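Local structure of 30kLP (Treponema pallidum, 3K8G) at residues A[19-24]-A[162-167]; A[146-151]-A[190-195]; A[171-176]-A[202-207]; A[15-20]-A[141-146]; A[65-70]-A[119-124]. The protein associates with the outer membrane as a lipoprotein, alters membrane permeability at acidic pH and might take part in ligand transport. One frame throughout, in Å; residues are numbered along the deposited sequence.

Contact 1 of 5, residues A[19-24]-A[162-167]; sequences ADVYLY and VALYIK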
# COMPACT_ATOMS: atom_id res chain seq x y z
N ALA A 19 1.92 2.25 11.42
CA ALA A 19 0.79 2.16 10.51
C ALA A 19 -0.01 0.83 10.78
O ALA A 19 0.56 -0.16 11.25
CB ALA A 19 1.29 2.19 9.00
N ASP A 20 -1.27 0.81 10.43
CA ASP A 20 -2.05 -0.44 10.49
C ASP A 20 -1.80 -1.37 9.30
O ASP A 20 -1.94 -2.60 9.44
CB ASP A 20 -3.51 -0.07 10.56
CG ASP A 20 -3.80 0.73 11.80
OD1 ASP A 20 -3.99 0.08 12.82
OD2 ASP A 20 -3.77 1.98 11.78
N VAL A 21 -1.49 -0.79 8.13
CA VAL A 21 -1.19 -1.58 6.90
C VAL A 21 0.00 -0.95 6.18
O VAL A 21 0.05 0.28 6.07
CB VAL A 21 -2.37 -1.60 5.88
CG1 VAL A 21 -2.02 -2.41 4.62
CG2 VAL A 21 -3.66 -2.15 6.55
N TYR A 22 0.98 -1.78 5.77
CA TYR A 22 2.06 -1.30 4.92
C TYR A 22 1.86 -1.95 3.57
O TYR A 22 1.43 -3.11 3.50
CB TYR A 22 3.45 -1.68 5.49
CG TYR A 22 3.81 -0.78 6.65
CD1 TYR A 22 4.35 0.51 6.43
CD2 TYR A 22 3.56 -1.20 7.97
CE1 TYR A 22 4.66 1.36 7.54
CE2 TYR A 22 3.85 -0.32 9.09
CZ TYR A 22 4.40 0.91 8.84
OH TYR A 22 4.62 1.75 9.90
N LEU A 23 2.18 -1.21 2.50
CA LEU A 23 1.94 -1.67 1.13
C LEU A 23 3.15 -1.39 0.26
O LEU A 23 3.84 -0.38 0.42
CB LEU A 23 0.72 -0.96 0.51
CG LEU A 23 -0.59 -0.97 1.30
CD1 LEU A 23 -0.62 0.25 2.29
CD2 LEU A 23 -1.80 -0.89 0.32
N TYR A 24 3.44 -2.29 -0.66
CA TYR A 24 4.43 -2.00 -1.66
C TYR A 24 3.92 -2.50 -3.02
O TYR A 24 3.55 -3.67 -3.16
CB TYR A 24 5.75 -2.69 -1.27
CG TYR A 24 6.74 -2.70 -2.40
CD1 TYR A 24 7.46 -1.57 -2.73
CD2 TYR A 24 6.95 -3.87 -3.14
CE1 TYR A 24 8.39 -1.59 -3.82
CE2 TYR A 24 7.86 -3.91 -4.23
CZ TYR A 24 8.58 -2.78 -4.54
OH TYR A 24 9.47 -2.85 -5.59
N VAL A 162 3.29 -7.59 -5.49
CA VAL A 162 2.67 -6.62 -4.59
C VAL A 162 2.75 -7.21 -3.17
O VAL A 162 2.46 -8.39 -2.98
CB VAL A 162 1.20 -6.38 -4.99
CG1 VAL A 162 0.45 -5.45 -3.96
CG2 VAL A 162 1.10 -5.81 -6.40
N ALA A 163 3.19 -6.41 -2.19
CA ALA A 163 3.35 -6.91 -0.80
C ALA A 163 2.47 -6.12 0.17
O ALA A 163 2.43 -4.89 0.09
CB ALA A 163 4.86 -6.85 -0.38
N LEU A 164 1.78 -6.80 1.09
CA LEU A 164 1.07 -6.08 2.12
C LEU A 164 1.45 -6.67 3.46
O LEU A 164 1.65 -7.88 3.58
CB LEU A 164 -0.46 -6.17 1.95
CG LEU A 164 -1.07 -5.17 0.94
CD1 LEU A 164 -1.09 -5.80 -0.42
CD2 LEU A 164 -2.49 -4.81 1.38
N TYR A 165 1.59 -5.80 4.45
CA TYR A 165 1.75 -6.27 5.81
C TYR A 165 0.64 -5.66 6.66
O TYR A 165 0.52 -4.43 6.74
CB TYR A 165 3.11 -5.86 6.36
CG TYR A 165 3.31 -6.33 7.80
CD1 TYR A 165 3.19 -7.68 8.11
CD2 TYR A 165 3.63 -5.44 8.84
CE1 TYR A 165 3.37 -8.14 9.40
CE2 TYR A 165 3.84 -5.92 10.15
CZ TYR A 165 3.69 -7.29 10.40
OH TYR A 165 3.86 -7.85 11.67
N ILE A 166 -0.16 -6.51 7.32
CA ILE A 166 -1.43 -6.01 7.90
C ILE A 166 -1.42 -6.43 9.36
O ILE A 166 -1.39 -7.63 9.64
CB ILE A 166 -2.62 -6.64 7.14
CG1 ILE A 166 -2.55 -6.26 5.65
CG2 ILE A 166 -4.01 -6.27 7.83
CD1 ILE A 166 -2.80 -7.47 4.71
N LYS A 167 -1.41 -5.45 10.28
CA LYS A 167 -1.33 -5.77 11.70
C LYS A 167 -2.57 -6.53 12.16
O LYS A 167 -2.45 -7.47 12.92
CB LYS A 167 -1.08 -4.50 12.54
CG LYS A 167 0.22 -3.76 12.11
CD LYS A 167 0.81 -2.81 13.16
CE LYS A 167 2.23 -2.31 12.71
NZ LYS A 167 2.57 -0.88 13.09
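Y22 and Y165 face each other as an antiparallel hydrogen-bonded pair, and Y24 with A163 forms the next; the two strands run at 172° with their axes 4.7 Å apart. Four backbone bonds join these pairs, Y22 N to Y165 O at 2.9 Å among them, and a fifth, K167 N to D20 O, carries the ladder past the strand end. V21 and L23, paired with I166 and L164, alternate as non-hydrogen-bonded positions.

Apolar packing divides between the two faces. On one, V21 and I166 lie side by side with V21 CG1 4.0 Å from I166 CG1, and CD2 of L164 sits near both V21 CG1 and L23 CD2. On the other, Y22 and Y165 touch through CB, and both also touch F149 of helix 147-153.

The K167 side chain, bent at chi4 (145°), brings NZ to A19 O at 2.8 Å and to the edge of the Y22 ring. Y22 OH accepts from A19 N at 3.1 Å and also bonds G16 O; D20 OD2 bonds A63 N. Backbone bonding thus joins neighbouring strands of the half-barrel, while these polar groups secure the classic bulge at D20-V21, opposite F61, where strand 21-26 begins.

Contact 2 of 5, residues A[146-151]-A[190-195]; sequences PPRFEK and ELYLTA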
# COMPACT_ATOMS: atom_id res chain seq x y z
N PRO A 146 8.21 -7.60 7.90
CA PRO A 146 8.69 -8.99 7.83
C PRO A 146 9.72 -9.17 6.70
O PRO A 146 9.78 -8.35 5.80
CB PRO A 146 7.44 -9.81 7.55
CG PRO A 146 6.41 -8.88 7.09
CD PRO A 146 6.77 -7.47 7.58
N PRO A 147 10.53 -10.24 6.76
CA PRO A 147 11.63 -10.37 5.81
C PRO A 147 11.26 -10.36 4.33
O PRO A 147 11.97 -9.74 3.55
CB PRO A 147 12.29 -11.69 6.19
CG PRO A 147 11.88 -11.93 7.60
CD PRO A 147 10.51 -11.34 7.74
N ARG A 148 10.19 -11.04 3.91
CA ARG A 148 9.86 -11.04 2.46
C ARG A 148 9.34 -9.67 2.01
O ARG A 148 9.58 -9.23 0.89
CB ARG A 148 8.84 -12.15 2.10
CG ARG A 148 8.48 -12.14 0.64
CD ARG A 148 7.62 -13.33 0.22
NE ARG A 148 7.39 -13.27 -1.21
CZ ARG A 148 6.59 -14.11 -1.86
NH1 ARG A 148 5.97 -15.07 -1.19
NH2 ARG A 148 6.42 -13.98 -3.15
N PHE A 149 8.62 -9.00 2.89
CA PHE A 149 8.17 -7.64 2.56
C PHE A 149 9.42 -6.74 2.31
O PHE A 149 9.52 -6.02 1.28
CB PHE A 149 7.29 -7.10 3.69
CG PHE A 149 6.66 -5.75 3.37
CD1 PHE A 149 5.31 -5.69 3.01
CD2 PHE A 149 7.43 -4.58 3.42
CE1 PHE A 149 4.71 -4.44 2.72
CE2 PHE A 149 6.86 -3.33 3.10
CZ PHE A 149 5.49 -3.26 2.75
N GLU A 150 10.36 -6.78 3.24
CA GLU A 150 11.66 -6.05 3.08
C GLU A 150 12.35 -6.41 1.76
O GLU A 150 12.81 -5.52 1.03
CB GLU A 150 12.64 -6.37 4.22
CG GLU A 150 12.21 -5.85 5.59
CD GLU A 150 12.35 -4.30 5.79
OE1 GLU A 150 12.13 -3.86 6.93
OE2 GLU A 150 12.70 -3.55 4.86
N LYS A 151 12.41 -7.71 1.47
CA LYS A 151 12.98 -8.18 0.19
C LYS A 151 12.26 -7.60 -1.04
O LYS A 151 12.91 -7.05 -1.96
CB LYS A 151 13.03 -9.72 0.12
CG LYS A 151 13.74 -10.26 -1.14
CD LYS A 151 15.14 -9.63 -1.29
CE LYS A 151 16.06 -10.36 -2.29
NZ LYS A 151 17.35 -9.61 -2.52
N GLU A 190 0.80 -11.46 6.50
CA GLU A 190 1.67 -11.05 5.36
C GLU A 190 0.94 -11.54 4.10
O GLU A 190 0.47 -12.67 4.07
CB GLU A 190 2.99 -11.82 5.42
CG GLU A 190 3.90 -11.47 6.56
CD GLU A 190 5.16 -12.35 6.52
OE1 GLU A 190 5.84 -12.37 5.49
OE2 GLU A 190 5.48 -12.99 7.53
N LEU A 191 0.91 -10.73 3.05
CA LEU A 191 0.20 -11.09 1.83
C LEU A 191 1.01 -10.68 0.63
O LEU A 191 1.39 -9.50 0.52
CB LEU A 191 -1.17 -10.37 1.81
CG LEU A 191 -2.05 -10.47 0.57
CD1 LEU A 191 -2.46 -11.95 0.35
CD2 LEU A 191 -3.27 -9.56 0.74
N TYR A 192 1.23 -11.62 -0.30
CA TYR A 192 2.08 -11.38 -1.49
C TYR A 192 1.29 -11.82 -2.72
O TYR A 192 0.82 -12.97 -2.75
CB TYR A 192 3.42 -12.15 -1.37
CG TYR A 192 4.10 -11.80 -0.07
CD1 TYR A 192 4.80 -10.59 0.06
CD2 TYR A 192 4.02 -12.65 1.04
CE1 TYR A 192 5.42 -10.23 1.30
CE2 TYR A 192 4.63 -12.28 2.28
CZ TYR A 192 5.32 -11.07 2.37
OH TYR A 192 5.91 -10.70 3.59
N LEU A 193 1.11 -10.90 -3.68
CA LEU A 193 0.22 -11.13 -4.83
C LEU A 193 0.95 -10.89 -6.14
O LEU A 193 1.84 -10.04 -6.21
CB LEU A 193 -1.03 -10.22 -4.78
CG LEU A 193 -1.74 -10.07 -3.41
CD1 LEU A 193 -1.37 -8.77 -2.70
CD2 LEU A 193 -3.29 -10.17 -3.52
N THR A 194 0.55 -11.61 -7.19
CA THR A 194 1.16 -11.38 -8.49
C THR A 194 0.08 -11.52 -9.58
O THR A 194 -0.80 -12.38 -9.48
CB THR A 194 2.39 -12.32 -8.70
OG1 THR A 194 3.21 -11.84 -9.77
CG2 THR A 194 1.95 -13.74 -9.00
N ALA A 195 0.10 -10.62 -10.54
CA ALA A 195 -0.99 -10.51 -11.50
C ALA A 195 -0.95 -11.69 -12.46
O ALA A 195 0.14 -12.08 -12.90
CB ALA A 195 -0.90 -9.22 -12.26
O HOH W 1 8.41 -12.81 5.64
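A cation-pi stack of R148 on Y192 fixes the first turn of helix 147-153, inferred to be amphipathic, against strand 189-196. The guanidinium lies nearly flat over the ring, planes 12° apart, though CZ is off-centre, 4.5 Å from the centroid. It is R148 CD that stands over the middle of the ring, 3.6 Å from the centroid, in a CH-pi contact. This follows from an extended side chain, with CG anti to the backbone N (chi1 179°), that runs along Y192 in the opposite direction.

At the far end of the ring, Y192 OH donates to E190 OE1 at 2.5 Å, a short bond met on the anti side of OE1. P146, the N-cap residue, packs its CB 3.6 Å from E190 CD. A water accepts from R148 N at 3.0 Å and donates to E190 OE1, so hydroxyl and water both donate to this oxygen.

E152 forms a salt bridge with R148 NE, while F149 touches strands 162-166 and 21-26, so the helix spans three adjacent strands.

Contact 3 of 5, residues A[171-176]-A[202-207]; sequences HFITKL and YTLSLQ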
# COMPACT_ATOMS: atom_id res chain seq x y z
N HIS A 171 -9.24 -9.20 10.81
CA HIS A 171 -10.17 -8.31 10.09
C HIS A 171 -10.01 -8.34 8.56
O HIS A 171 -11.00 -8.36 7.82
CB HIS A 171 -10.00 -6.89 10.64
CG HIS A 171 -11.09 -5.94 10.25
ND1 HIS A 171 -10.96 -5.03 9.22
CD2 HIS A 171 -12.33 -5.74 10.77
CE1 HIS A 171 -12.07 -4.32 9.11
NE2 HIS A 171 -12.92 -4.73 10.05
N PHE A 172 -8.77 -8.39 8.08
CA PHE A 172 -8.51 -8.34 6.63
C PHE A 172 -8.86 -9.65 5.90
O PHE A 172 -9.33 -9.62 4.74
CB PHE A 172 -7.04 -7.99 6.38
CG PHE A 172 -6.75 -7.45 5.00
CD1 PHE A 172 -6.90 -6.10 4.72
CD2 PHE A 172 -6.33 -8.29 3.99
CE1 PHE A 172 -6.63 -5.60 3.45
CE2 PHE A 172 -6.05 -7.80 2.72
CZ PHE A 172 -6.20 -6.45 2.45
N ILE A 173 -8.63 -10.78 6.57
CA ILE A 173 -8.87 -12.11 5.98
C ILE A 173 -10.33 -12.34 5.57
O ILE A 173 -10.60 -12.98 4.54
CB ILE A 173 -8.39 -13.27 6.90
CG1 ILE A 173 -8.31 -14.58 6.13
CG2 ILE A 173 -9.32 -13.47 8.09
CD1 ILE A 173 -7.17 -14.68 5.15
N THR A 174 -11.26 -11.81 6.35
CA THR A 174 -12.67 -11.92 6.03
C THR A 174 -12.98 -11.16 4.74
O THR A 174 -13.74 -11.66 3.88
CB THR A 174 -13.56 -11.43 7.20
OG1 THR A 174 -13.48 -10.00 7.31
CG2 THR A 174 -13.12 -12.05 8.51
N LYS A 175 -12.39 -9.98 4.58
CA LYS A 175 -12.56 -9.21 3.34
C LYS A 175 -11.96 -9.98 2.18
O LYS A 175 -12.59 -10.16 1.14
CB LYS A 175 -11.84 -7.86 3.40
CG LYS A 175 -12.38 -6.86 4.40
CD LYS A 175 -11.33 -5.76 4.63
CE LYS A 175 -11.86 -4.66 5.54
NZ LYS A 175 -11.92 -3.33 4.86
N LEU A 176 -10.72 -10.41 2.37
CA LEU A 176 -9.98 -11.02 1.29
C LEU A 176 -10.66 -12.30 0.83
O LEU A 176 -10.68 -12.60 -0.37
CB LEU A 176 -8.53 -11.27 1.71
CG LEU A 176 -7.59 -11.81 0.64
CD1 LEU A 176 -7.27 -10.76 -0.42
CD2 LEU A 176 -6.32 -12.31 1.31
N TYR A 202 -2.07 -15.36 -5.02
CA TYR A 202 -1.42 -14.89 -3.77
C TYR A 202 -0.96 -15.98 -2.83
O TYR A 202 -1.42 -17.14 -2.93
CB TYR A 202 -2.29 -13.87 -3.02
CG TYR A 202 -3.59 -14.41 -2.52
CD1 TYR A 202 -4.76 -14.22 -3.26
CD2 TYR A 202 -3.66 -15.13 -1.33
CE1 TYR A 202 -5.96 -14.73 -2.83
CE2 TYR A 202 -4.87 -15.65 -0.89
CZ TYR A 202 -6.01 -15.43 -1.65
OH TYR A 202 -7.21 -15.92 -1.22
N THR A 203 -0.04 -15.61 -1.92
CA THR A 203 0.32 -16.45 -0.80
C THR A 203 0.18 -15.54 0.38
O THR A 203 0.53 -14.35 0.30
CB THR A 203 1.81 -16.89 -0.79
OG1 THR A 203 2.19 -17.42 -2.05
CG2 THR A 203 2.04 -17.98 0.25
N LEU A 204 -0.27 -16.10 1.49
CA LEU A 204 -0.32 -15.33 2.73
C LEU A 204 0.07 -16.20 3.90
O LEU A 204 0.00 -17.45 3.85
CB LEU A 204 -1.68 -14.65 2.92
CG LEU A 204 -2.94 -15.50 3.17
CD1 LEU A 204 -3.08 -15.93 4.66
CD2 LEU A 204 -4.19 -14.73 2.75
N SER A 205 0.51 -15.52 4.96
CA SER A 205 0.75 -16.14 6.21
C SER A 205 -0.06 -15.35 7.23
O SER A 205 -0.06 -14.11 7.20
CB SER A 205 2.24 -16.07 6.51
OG SER A 205 2.53 -16.69 7.74
N LEU A 206 -0.73 -16.04 8.14
CA LEU A 206 -1.57 -15.40 9.13
C LEU A 206 -1.18 -15.95 10.50
O LEU A 206 -1.14 -17.17 10.70
CB LEU A 206 -3.06 -15.65 8.82
CG LEU A 206 -4.14 -15.24 9.83
CD1 LEU A 206 -4.23 -13.71 9.95
CD2 LEU A 206 -5.48 -15.82 9.32
N GLN A 207 -0.89 -15.04 11.43
CA GLN A 207 -0.48 -15.41 12.76
C GLN A 207 -1.71 -15.92 13.51
O GLN A 207 -2.76 -15.25 13.56
CB GLN A 207 0.19 -14.18 13.45
CG GLN A 207 1.10 -14.54 14.63
CD GLN A 207 2.45 -15.15 14.21
OE1 GLN A 207 3.20 -14.58 13.40
NE2 GLN A 207 2.77 -16.29 14.77
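Helix 169-176, inferred to be amphipathic, packs I173 and L176 on strand 199-207 of the half-barrel; it is one of the two helices, with 215-225, from which helices 31-41, 45-52 and 245-253 move away when the large hydrophobic cavity opens. The segment axes are 10.9 Å apart, their directions 142° from each other, and no hydrogen bond crosses.

L204 takes the central place. Its CD2 meets L176 CD2 tip to tip at 3.5 Å and I173 CD1 at 3.8 Å, the I173 side chain crossing it at about a right angle. The CG of L204 stands between its backbone N and carbonyl carbon (chi1 67°), a crowded position that raises the methyls toward the helix. L176 reaches toward the strand with CG anti to the backbone N (chi1 -175°), and its CD2 also rests over a face of the Y202 ring toward the rim, 4.3 Å from CE2. I173 CG1 makes a looser approach to L206 CD2 at 4.4 Å.

L191 of strand 189-196 lies against Y202 and L204 and also meets F172, while M189 touches I173. I243 and I238 of strand 235-244 adjoin L176 and L204, so the helix bridges three neighbouring strands.

Contact 4 of 5, residues A[15-20]-A[141-146]; sequences VGSGAD and DRPQLP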
# COMPACT_ATOMS: atom_id res chain seq x y z
N VAL A 15 7.28 7.06 4.93
CA VAL A 15 5.82 6.92 5.13
C VAL A 15 5.48 6.81 6.64
O VAL A 15 4.39 7.18 7.07
CB VAL A 15 5.17 5.79 4.28
CG1 VAL A 15 5.45 6.06 2.77
CG2 VAL A 15 5.72 4.39 4.68
N GLY A 16 6.42 6.29 7.43
CA GLY A 16 6.31 6.38 8.88
C GLY A 16 6.03 5.09 9.60
O GLY A 16 5.47 4.16 9.03
N SER A 17 6.40 5.07 10.88
CA SER A 17 6.09 4.03 11.84
C SER A 17 4.65 4.06 12.36
O SER A 17 4.05 5.10 12.40
CB SER A 17 6.98 4.26 13.10
OG SER A 17 8.23 3.75 12.78
N GLY A 18 4.20 2.92 12.87
CA GLY A 18 2.94 2.80 13.59
C GLY A 18 1.72 2.62 12.69
O GLY A 18 0.60 2.82 13.15
N ALA A 19 1.92 2.25 11.42
CA ALA A 19 0.79 2.16 10.51
C ALA A 19 -0.01 0.83 10.78
O ALA A 19 0.56 -0.16 11.25
CB ALA A 19 1.29 2.19 9.00
N ASP A 20 -1.27 0.81 10.43
CA ASP A 20 -2.05 -0.44 10.49
C ASP A 20 -1.80 -1.37 9.30
O ASP A 20 -1.94 -2.60 9.44
CB ASP A 20 -3.51 -0.07 10.56
CG ASP A 20 -3.80 0.73 11.80
OD1 ASP A 20 -3.99 0.08 12.82
OD2 ASP A 20 -3.77 1.98 11.78
N ASP A 141 11.64 7.47 10.26
CA ASP A 141 11.14 6.52 11.25
C ASP A 141 11.77 5.15 10.97
O ASP A 141 12.43 4.96 9.95
CB ASP A 141 9.62 6.40 11.13
CG ASP A 141 8.86 7.51 11.88
OD1 ASP A 141 9.53 8.32 12.54
OD2 ASP A 141 7.60 7.54 11.78
N ARG A 142 11.54 4.20 11.86
CA ARG A 142 12.14 2.87 11.78
C ARG A 142 11.08 1.78 11.98
O ARG A 142 11.11 1.04 12.98
CB ARG A 142 13.31 2.79 12.81
CG ARG A 142 14.21 4.11 12.74
CD ARG A 142 15.22 4.31 13.88
NE ARG A 142 16.18 3.22 13.84
CZ ARG A 142 17.10 3.07 12.89
NH1 ARG A 142 17.24 4.00 11.93
NH2 ARG A 142 17.89 1.98 12.91
N PRO A 143 10.10 1.67 11.05
CA PRO A 143 9.10 0.60 11.16
C PRO A 143 9.76 -0.79 11.04
O PRO A 143 10.83 -0.92 10.44
CB PRO A 143 8.19 0.83 9.94
CG PRO A 143 9.00 1.59 8.99
CD PRO A 143 9.90 2.48 9.82
N GLN A 144 9.12 -1.79 11.65
CA GLN A 144 9.55 -3.19 11.57
C GLN A 144 8.68 -3.95 10.60
O GLN A 144 7.45 -3.91 10.69
CB GLN A 144 9.45 -3.84 12.95
CG GLN A 144 10.29 -3.17 14.04
CD GLN A 144 9.80 -3.59 15.42
OE1 GLN A 144 8.64 -3.38 15.76
NE2 GLN A 144 10.67 -4.21 16.21
N LEU A 145 9.29 -4.59 9.61
CA LEU A 145 8.55 -5.26 8.56
C LEU A 145 9.07 -6.68 8.41
O LEU A 145 10.23 -6.94 8.69
CB LEU A 145 8.72 -4.54 7.21
CG LEU A 145 7.86 -3.30 6.82
CD1 LEU A 145 6.33 -3.58 6.98
CD2 LEU A 145 8.27 -2.10 7.61
N PRO A 146 8.21 -7.60 7.90
CA PRO A 146 8.69 -8.99 7.83
C PRO A 146 9.72 -9.17 6.70
O PRO A 146 9.78 -8.35 5.80
CB PRO A 146 7.44 -9.81 7.55
CG PRO A 146 6.41 -8.88 7.09
CD PRO A 146 6.77 -7.47 7.58
O HOH W 2 10.15 4.86 14.35
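A water bridges S17 and R142: it lies 2.7 Å from S17 OG and accepts from R142 N at 2.9 Å. Directly across the contact, D141 OD2 accepts from S17 N at 2.9 Å in a nearly straight bond, 166° at the hydrogen. The donor approaches the anti side of that oxygen, 17° out of the carboxylate plane. One serine therefore meets loop 141-146 twice, by its backbone N-H and by its hydroxyl through solvent.

A few close contacts accompany these bonds. S17 OG sits beside the aspartate stem, 3.4 Å from D141 CB, and 3.6 Å from P143 CD. The serine torsion (chi1 -79°) places OG beside its own backbone N and anti to the carbonyl carbon, which lets the hydroxyl lie alongside D141 while the N-H points to the carboxylate. G16 CA comes to 3.4 Å from D141 OD2. G16, the first residue to leave helix 11-15, has positive phi, consistent with a turn that presents S17 N to D141.

D141 also bonds G13 through the backbone, and P143 packs on Y22 of strand 21-26. The link is thus small and polar, lying at the surface: a carboxylate and a water tie the exit of helix 11-15 to the loop leading toward helix 147-153, and the charge of D141 would probably polarise the S17 N-H.

Contact 5 of 5, residues A[65-70]-A[119-124]; sequences SKEFRL and CVIFGS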
# COMPACT_ATOMS: atom_id res chain seq x y z
N SER A 65 -6.11 8.17 12.27
CA SER A 65 -6.14 9.46 11.56
C SER A 65 -6.70 9.35 10.13
O SER A 65 -6.70 10.33 9.37
CB SER A 65 -4.72 10.06 11.54
OG SER A 65 -3.77 9.08 11.07
N LYS A 66 -7.17 8.15 9.76
CA LYS A 66 -7.81 7.87 8.44
C LYS A 66 -7.05 8.45 7.26
O LYS A 66 -7.55 9.36 6.59
CB LYS A 66 -9.27 8.40 8.41
CG LYS A 66 -10.21 7.76 9.44
CD LYS A 66 -11.32 8.75 9.83
CE LYS A 66 -12.25 8.17 10.88
NZ LYS A 66 -13.44 7.52 10.25
N GLU A 67 -5.85 7.92 6.98
CA GLU A 67 -5.03 8.53 5.95
C GLU A 67 -4.14 7.48 5.34
O GLU A 67 -3.78 6.52 6.02
CB GLU A 67 -4.13 9.60 6.56
CG GLU A 67 -3.27 9.10 7.74
CD GLU A 67 -2.25 10.12 8.24
OE1 GLU A 67 -1.64 10.82 7.42
OE2 GLU A 67 -2.12 10.29 9.46
N PHE A 68 -3.77 7.69 4.08
CA PHE A 68 -2.69 6.92 3.46
C PHE A 68 -1.53 7.87 3.25
O PHE A 68 -1.74 9.04 2.90
CB PHE A 68 -3.12 6.43 2.06
CG PHE A 68 -4.00 5.21 2.06
CD1 PHE A 68 -3.44 3.94 1.93
CD2 PHE A 68 -5.39 5.33 2.05
CE1 PHE A 68 -4.25 2.78 1.85
CE2 PHE A 68 -6.22 4.17 1.98
CZ PHE A 68 -5.63 2.90 1.90
N ARG A 69 -0.31 7.39 3.47
CA ARG A 69 0.88 8.15 3.14
C ARG A 69 1.63 7.33 2.16
O ARG A 69 1.85 6.14 2.42
CB ARG A 69 1.74 8.38 4.38
CG ARG A 69 0.96 9.08 5.54
CD ARG A 69 1.93 9.45 6.68
NE ARG A 69 1.14 9.69 7.90
CZ ARG A 69 1.56 9.41 9.12
NH1 ARG A 69 2.78 8.90 9.34
NH2 ARG A 69 0.75 9.65 10.14
N LEU A 70 2.05 7.94 1.05
CA LEU A 70 2.62 7.19 -0.06
C LEU A 70 3.92 7.84 -0.49
O LEU A 70 4.05 9.06 -0.55
CB LEU A 70 1.65 7.17 -1.27
CG LEU A 70 0.24 6.67 -0.95
CD1 LEU A 70 -0.78 7.14 -1.96
CD2 LEU A 70 0.30 5.13 -0.87
N CYS A 119 5.84 12.38 -2.82
CA CYS A 119 5.16 12.08 -1.55
C CYS A 119 3.71 12.52 -1.66
O CYS A 119 3.45 13.64 -2.08
CB CYS A 119 5.82 12.83 -0.37
SG CYS A 119 7.57 12.37 -0.12
N VAL A 120 2.79 11.66 -1.26
CA VAL A 120 1.36 11.93 -1.37
C VAL A 120 0.76 11.54 -0.04
O VAL A 120 1.07 10.47 0.51
CB VAL A 120 0.70 11.08 -2.50
CG1 VAL A 120 -0.84 11.22 -2.48
CG2 VAL A 120 1.26 11.46 -3.85
N ILE A 121 -0.07 12.42 0.50
CA ILE A 121 -0.80 12.10 1.69
C ILE A 121 -2.26 12.32 1.33
O ILE A 121 -2.63 13.42 0.86
CB ILE A 121 -0.40 13.07 2.86
CG1 ILE A 121 1.12 12.98 3.15
CG2 ILE A 121 -1.27 12.79 4.10
CD1 ILE A 121 1.61 14.04 4.16
N PHE A 122 -3.06 11.29 1.53
CA PHE A 122 -4.47 11.31 1.14
C PHE A 122 -5.32 10.96 2.35
O PHE A 122 -5.03 10.00 3.06
CB PHE A 122 -4.73 10.26 0.05
CG PHE A 122 -6.18 10.00 -0.17
CD1 PHE A 122 -6.94 10.88 -0.95
CD2 PHE A 122 -6.80 8.92 0.45
CE1 PHE A 122 -8.32 10.67 -1.13
CE2 PHE A 122 -8.18 8.70 0.27
CZ PHE A 122 -8.93 9.57 -0.51
N GLY A 123 -6.40 11.69 2.58
CA GLY A 123 -7.39 11.20 3.54
C GLY A 123 -8.19 12.26 4.26
O GLY A 123 -8.52 13.28 3.68
N SER A 124 -8.49 12.01 5.52
CA SER A 124 -9.33 12.89 6.30
C SER A 124 -8.63 14.21 6.66
O SER A 124 -7.43 14.39 6.42
CB SER A 124 -9.72 12.18 7.58
OG SER A 124 -8.65 12.26 8.51
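Strands 67-70 and 119-123 run antiparallel at 169° with axes 4.6 Å apart, joining neighbouring strands 67-74 and 117-123 of the half-barrel. F68 with F122 and L70 with V120 are hydrogen-bonded pairs; F68 N to F122 O measures 2.8 Å. S124 N to K66 O extends the ladder to a G1 beta bulge, where K66 and E67 both face F62.

The rings of F68 and F122 lie side by side, CD2 to CD2 at 4.2 Å, with F68 at the edge of the F122 ring. Next to them L70 CD1 meets V120 CG1 at 4.1 Å. On the other face I121 CG2 touches E67 OE1 at 3.9 Å. R69 grips that glutamate side-on, NE to OE1 and NH2 to OE2, each 3.0 Å, from above the carboxylate plane, while S65 OG donates to E67 OE2. S124 OG donates to S65 O and also bonds K126 N.

One face is thus apolar, the other holds a buried salt bridge whose glutamate is further satisfied by E128 N, an arrangement likely to keep both residues charged.

Overall arrangement
Contacts 1, 2, 3 and 5 all reach the antiparallel strand array of the U-shaped half-barrel, with contact 1 centrally placed, its centre about 6 Å from the centre of the chain. Contact 2 adjoins it, centres about 9 Å apart, through the backbone bond from L164 N to L191 O; contact 3 continues the array beyond, Y192 N bonding T203 O. Contact 3 also involves amphipathic helix 169-176, from which helices 31-41, 45-52 and 245-253 move away when the hydrophobic cavity opens. Contact 4 shares A19 and D20 with contact 1 and P146 with contact 2, and meets contact 5 where R69 NH1 bonds V15 O. Contacts 3 and 5 have centres about 23 Å apart.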